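PDB 6GZB: spore germination protein GerM from Bacillus subtilis subsp. subtilis str. 168, which affects both sporulation and germination, although its molecular function is unknown. Local coordinates for residues P73-E76 against K80-L83; E84-G89 against V140-W145. All coordinates share one frame; numbering follows the deposited sequence.

Interaction 1 (P73-E76 against K80-L83); sequences PKSE and KQAL
Q81 reaches from its helix to the backbone of P73, and the far end of its side chain makes almost all of the contact. NE2 of Q81 donates a hydrogen bond to O of P73 at a modelled length of 2.5 Å, so short that the exact distance is doubtful. The bond is nearly straight (N-H...O 167°), and the acceptor lies almost in the plane of the Q81 amide. From the carbonyl's side the donor stands a little off plane, tilted by 21°. Two torsions explain the reach: CG is anti to the backbone N (chi1 -177°) and the chain stays extended beyond it, carrying the amide out to the loop.

The close packing gathers round that amide. CD of the P73 ring lies 3.5 Å from NE2 of Q81, and CB of S75 sits 3.6 Å from OE1 of Q81 on the carbonyl side of the group. OG of S75 takes little part here; it bonds to N of S77, the pairing that defines an ST turn, just ahead of the helix. A leucine in place of Q81 would probably leave O of P73 without its amide donor and let the loop shift away from the helix.

The outer side is looser. K74 turns its CB away from the helix, and its NZ is hydrogen-bonded to O of S49, while E76 is exposed, poorly ordered and makes no contact with K80-L83.

The contact thus joins the end of strand 65-73 to the helix that follows it, 78-84. Other faces of this helix are covered: L83 packs on V110 and V112 of strand 110-114, on A122 and F124 of strand 119-124 and on L147 of helix 136-147, where A82 also touches T146.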
loop_
_atom_site.group_PDB
_atom_site.type_symbol
_atom_site.label_atom_id
_atom_site.label_comp_id
_atom_site.label_asym_id
_atom_site.label_seq_id
_atom_site.Cartn_x
_atom_site.Cartn_y
_atom_site.Cartn_z
ATOM N N PRO A 73 16.674 -13.686 -2.283
ATOM C CA PRO A 73 17.956 -14.146 -1.731
ATOM C C PRO A 73 18.586 -13.137 -0.771
ATOM O O PRO A 73 18.523 -11.936 -1.015
ATOM C CB PRO A 73 18.841 -14.312 -2.969
ATOM C CG PRO A 73 17.924 -14.324 -4.140
ATOM C CD PRO A 73 16.718 -13.527 -3.744
ATOM N N LYS A 74 19.176 -13.620 0.316
ATOM C CA LYS A 74 19.995 -12.774 1.181
ATOM C C LYS A 74 20.978 -11.943 0.357
ATOM O O LYS A 74 21.539 -12.409 -0.633
ATOM C CB LYS A 74 20.763 -13.620 2.201
ATOM C CG LYS A 74 20.300 -13.432 3.639
ATOM C CD LYS A 74 19.288 -14.490 4.045
ATOM C CE LYS A 74 19.568 -15.003 5.449
ATOM N NZ LYS A 74 18.348 -15.539 6.114
ATOM N N SER A 75 21.193 -10.707 0.783
ATOM C CA SER A 75 21.918 -9.741 -0.023
ATOM C C SER A 75 22.619 -8.738 0.891
ATOM O O SER A 75 22.196 -8.527 2.026
ATOM C CB SER A 75 20.938 -9.012 -0.944
ATOM O OG SER A 75 21.542 -7.896 -1.575
ATOM N N GLU A 76 23.660 -8.092 0.377
ATOM C CA GLU A 76 24.325 -7.010 1.093
ATOM C C GLU A 76 23.674 -5.660 0.805
ATOM O O GLU A 76 23.817 -4.719 1.580
ATOM C CB GLU A 76 25.804 -6.972 0.713
ATOM C CG GLU A 76 26.554 -8.247 1.075
ATOM C CD GLU A 76 26.562 -8.525 2.571
ATOM O OE1 GLU A 76 26.370 -7.575 3.357
ATOM O OE2 GLU A 76 26.755 -9.695 2.961
ATOM N N LYS A 80 18.597 -2.092 -3.235
ATOM C CA LYS A 80 18.940 -2.289 -4.635
ATOM C C LYS A 80 18.359 -3.598 -5.164
ATOM O O LYS A 80 17.832 -3.667 -6.279
ATOM C CB LYS A 80 20.458 -2.286 -4.794
ATOM C CG LYS A 80 20.942 -2.776 -6.142
ATOM C CD LYS A 80 22.460 -2.803 -6.160
ATOM C CE LYS A 80 22.984 -3.264 -7.510
ATOM N NZ LYS A 80 24.316 -2.683 -7.802
ATOM N N GLN A 81 18.451 -4.642 -4.360
ATOM C CA GLN A 81 17.974 -5.951 -4.781
ATOM C C GLN A 81 16.469 -5.915 -5.018
ATOM O O GLN A 81 15.972 -6.473 -5.994
ATOM C CB GLN A 81 18.304 -6.994 -3.719
ATOM C CG GLN A 81 17.894 -8.405 -4.110
ATOM C CD GLN A 81 17.895 -9.338 -2.930
ATOM O OE1 GLN A 81 17.459 -8.976 -1.836
ATOM N NE2 GLN A 81 18.417 -10.541 -3.135
ATOM N N ALA A 82 15.748 -5.244 -4.122
ATOM C CA ALA A 82 14.296 -5.146 -4.236
ATOM C C ALA A 82 13.896 -4.507 -5.571
ATOM O O ALA A 82 13.010 -5.003 -6.257
ATOM C CB ALA A 82 13.730 -4.350 -3.073
ATOM N N LEU A 83 14.597 -3.449 -5.965
ATOM C CA LEU A 83 14.335 -2.806 -7.248
ATOM C C LEU A 83 14.693 -3.715 -8.422
ATOM O O LEU A 83 14.013 -3.711 -9.447
ATOM C CB LEU A 83 15.112 -1.498 -7.362
ATOM C CG LEU A 83 14.701 -0.397 -6.380
ATOM C CD1 LEU A 83 15.398 0.904 -6.759
ATOM C CD2 LEU A 83 13.195 -0.198 -6.367
#

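Interaction 2 (E84-G89 against V140-W145)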
loop_
_atom_site.group_PDB
_atom_site.type_symbol
_atom_site.label_atom_id
_atom_site.label_comp_id
_atom_site.label_asym_id
_atom_site.label_seq_id
_atom_site.Cartn_x
_atom_site.Cartn_y
_atom_site.Cartn_z
ATOM N N GLU A 84 15.770 -4.478 -8.283
ATOM C CA GLU A 84 16.179 -5.416 -9.331
ATOM C C GLU A 84 15.103 -6.461 -9.566
ATOM O O GLU A 84 14.956 -6.984 -10.675
ATOM C CB GLU A 84 17.502 -6.104 -8.961
ATOM C CG GLU A 84 18.737 -5.326 -9.392
ATOM C CD GLU A 84 19.999 -5.695 -8.624
ATOM O OE1 GLU A 84 21.038 -5.036 -8.844
ATOM O OE2 GLU A 84 19.961 -6.615 -7.783
ATOM N N TYR A 85 14.338 -6.755 -8.521
ATOM C CA TYR A 85 13.258 -7.732 -8.629
ATOM C C TYR A 85 11.947 -7.108 -9.092
ATOM O O TYR A 85 10.904 -7.762 -9.084
ATOM C CB TYR A 85 13.075 -8.454 -7.298
ATOM C CG TYR A 85 13.947 -9.682 -7.174
ATOM C CD1 TYR A 85 15.300 -9.573 -6.881
ATOM C CD2 TYR A 85 13.427 -10.951 -7.380
ATOM C CE1 TYR A 85 16.100 -10.690 -6.770
ATOM C CE2 TYR A 85 14.218 -12.075 -7.243
ATOM C CZ TYR A 85 15.558 -11.935 -6.963
ATOM O OH TYR A 85 16.366 -13.041 -6.857
ATOM N N LEU A 86 12.008 -5.852 -9.527
ATOM C CA LEU A 86 10.895 -5.231 -10.231
ATOM C C LEU A 86 11.108 -5.273 -11.744
ATOM O O LEU A 86 10.260 -4.813 -12.504
ATOM C CB LEU A 86 10.744 -3.770 -9.797
ATOM C CG LEU A 86 10.451 -3.529 -8.324
ATOM C CD1 LEU A 86 10.368 -2.042 -8.042
ATOM C CD2 LEU A 86 9.159 -4.223 -7.921
ATOM N N VAL A 87 12.278 -5.731 -12.174
ATOM C CA VAL A 87 12.654 -5.606 -13.581
ATOM C C VAL A 87 12.066 -6.750 -14.395
ATOM O O VAL A 87 12.259 -7.919 -14.066
ATOM C CB VAL A 87 14.179 -5.581 -13.773
ATOM C CG1 VAL A 87 14.521 -5.469 -15.255
ATOM C CG2 VAL A 87 14.789 -4.434 -12.983
ATOM N N GLN A 88 11.296 -6.393 -15.415
ATOM C CA GLN A 88 10.763 -7.351 -16.380
ATOM C C GLN A 88 11.874 -8.221 -16.963
ATOM O O GLN A 88 12.905 -7.719 -17.422
ATOM C CB GLN A 88 10.035 -6.601 -17.501
ATOM C CG GLN A 88 9.840 -7.399 -18.788
ATOM C CD GLN A 88 8.699 -8.393 -18.700
ATOM O OE1 GLN A 88 7.600 -8.050 -18.264
ATOM N NE2 GLN A 88 8.953 -9.636 -19.117
ATOM N N GLY A 89 11.663 -9.533 -16.906
ATOM C CA GLY A 89 12.586 -10.501 -17.481
ATOM C C GLY A 89 13.778 -10.797 -16.591
ATOM O O GLY A 89 14.684 -11.525 -16.979
ATOM N N VAL A 140 6.595 5.082 -10.885
ATOM C CA VAL A 140 7.024 5.968 -9.796
ATOM C C VAL A 140 6.535 5.449 -8.444
ATOM O O VAL A 140 7.280 5.414 -7.471
ATOM C CB VAL A 140 6.497 7.407 -9.983
ATOM C CG1 VAL A 140 6.952 8.292 -8.826
ATOM C CG2 VAL A 140 6.981 7.989 -11.302
ATOM N N GLN A 141 5.273 5.042 -8.391
ATOM C CA GLN A 141 4.681 4.558 -7.150
ATOM C C GLN A 141 5.294 3.234 -6.715
ATOM O O GLN A 141 5.562 3.038 -5.525
ATOM C CB GLN A 141 3.170 4.415 -7.304
ATOM C CG GLN A 141 2.448 5.746 -7.407
ATOM C CD GLN A 141 1.043 5.628 -7.949
ATOM O OE1 GLN A 141 0.555 4.525 -8.217
ATOM N NE2 GLN A 141 0.375 6.771 -8.106
ATOM N N SER A 142 5.532 2.342 -7.678
ATOM C CA SER A 142 6.156 1.050 -7.398
ATOM C C SER A 142 7.535 1.208 -6.761
ATOM O O SER A 142 7.836 0.625 -5.720
ATOM C CB SER A 142 6.280 0.234 -8.684
ATOM O OG SER A 142 7.021 -0.957 -8.464
ATOM N N VAL A 143 8.381 2.000 -7.398
ATOM C CA VAL A 143 9.716 2.249 -6.894
ATOM C C VAL A 143 9.654 2.899 -5.512
ATOM O O VAL A 143 10.345 2.482 -4.587
ATOM C CB VAL A 143 10.506 3.151 -7.864
ATOM C CG1 VAL A 143 11.793 3.628 -7.223
ATOM C CG2 VAL A 143 10.800 2.406 -9.153
ATOM N N THR A 144 8.768 3.872 -5.362
ATOM C CA THR A 144 8.652 4.603 -4.112
ATOM C C THR A 144 8.223 3.685 -2.976
ATOM O O THR A 144 8.794 3.719 -1.889
ATOM C CB THR A 144 7.665 5.779 -4.231
ATOM O OG1 THR A 144 8.131 6.693 -5.234
ATOM C CG2 THR A 144 7.560 6.518 -2.905
ATOM N N TRP A 145 7.203 2.872 -3.222
ATOM C CA TRP A 145 6.648 2.047 -2.163
ATOM C C TRP A 145 7.554 0.859 -1.873
ATOM O O TRP A 145 7.680 0.434 -0.717
ATOM C CB TRP A 145 5.232 1.584 -2.501
ATOM C CG TRP A 145 4.200 2.632 -2.248
ATOM C CD1 TRP A 145 4.090 3.832 -2.880
ATOM C CD2 TRP A 145 3.152 2.592 -1.281
ATOM N NE1 TRP A 145 3.065 4.556 -2.344
ATOM C CE2 TRP A 145 2.456 3.816 -1.371
ATOM C CE3 TRP A 145 2.727 1.642 -0.349
ATOM C CZ2 TRP A 145 1.371 4.128 -0.549
ATOM C CZ3 TRP A 145 1.639 1.951 0.471
ATOM C CH2 TRP A 145 0.984 3.184 0.371
#
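L86 meets S142 and V143 through one forked end, a small buried patch in which van der Waals packing is the whole cross-contact. CD1 of L86 lies 3.5 Å from OG of S142, and CD2 of L86 is a little farther from the same oxygen at 3.9 Å. V143 is grazed through its backbone, with its CA 4.5 Å from CD1 of L86. In L86, CG anti to the carbonyl carbon (chi1 -61°) sends the methyls toward S142, and the side chain also touches L56 and L58 of strand 51-60.

Hydrogen bonds hold each side separately. OG of S142, buried beside the leucine methyls, is satisfied by O of Y57. Within the helix, O of V140 accepts from N of T144 and, at 2.7 Å, from OG1 of T144, the two donors coming from opposite faces of the carbonyl plane. L86 lies within a type I turn from E84 to V87, and its backbone bonds to V103 and L104.

Here the loop that follows helix 78-84 is packed against helix 136-147, which bridges the adjacent parallel strands 119-124 and 155-160 as a beta-alpha-beta crossover in the first of the tandem GerMN domains.

Overall arrangement
From the N terminus, strand 65-73 runs into interaction 1, which closes a very short loop between the strand's end and helix 78-84. Interaction 2 opens directly afterwards, L83 running straight into E84, and is long-range: its two segments are 51 residues apart, and strands 110-114 and 119-124 lie between them. The contacts therefore follow in series, neither nested nor crossed, with centres about 13 Å apart. Their side chains also meet, CD of P73 being 3.2 Å from OH of Y85 and CD2 of L83 4.2 Å from CG1 of V143. Together they join the end of strand 65-73, through helix 78-84, to helix 136-147, all in one GerMN domain.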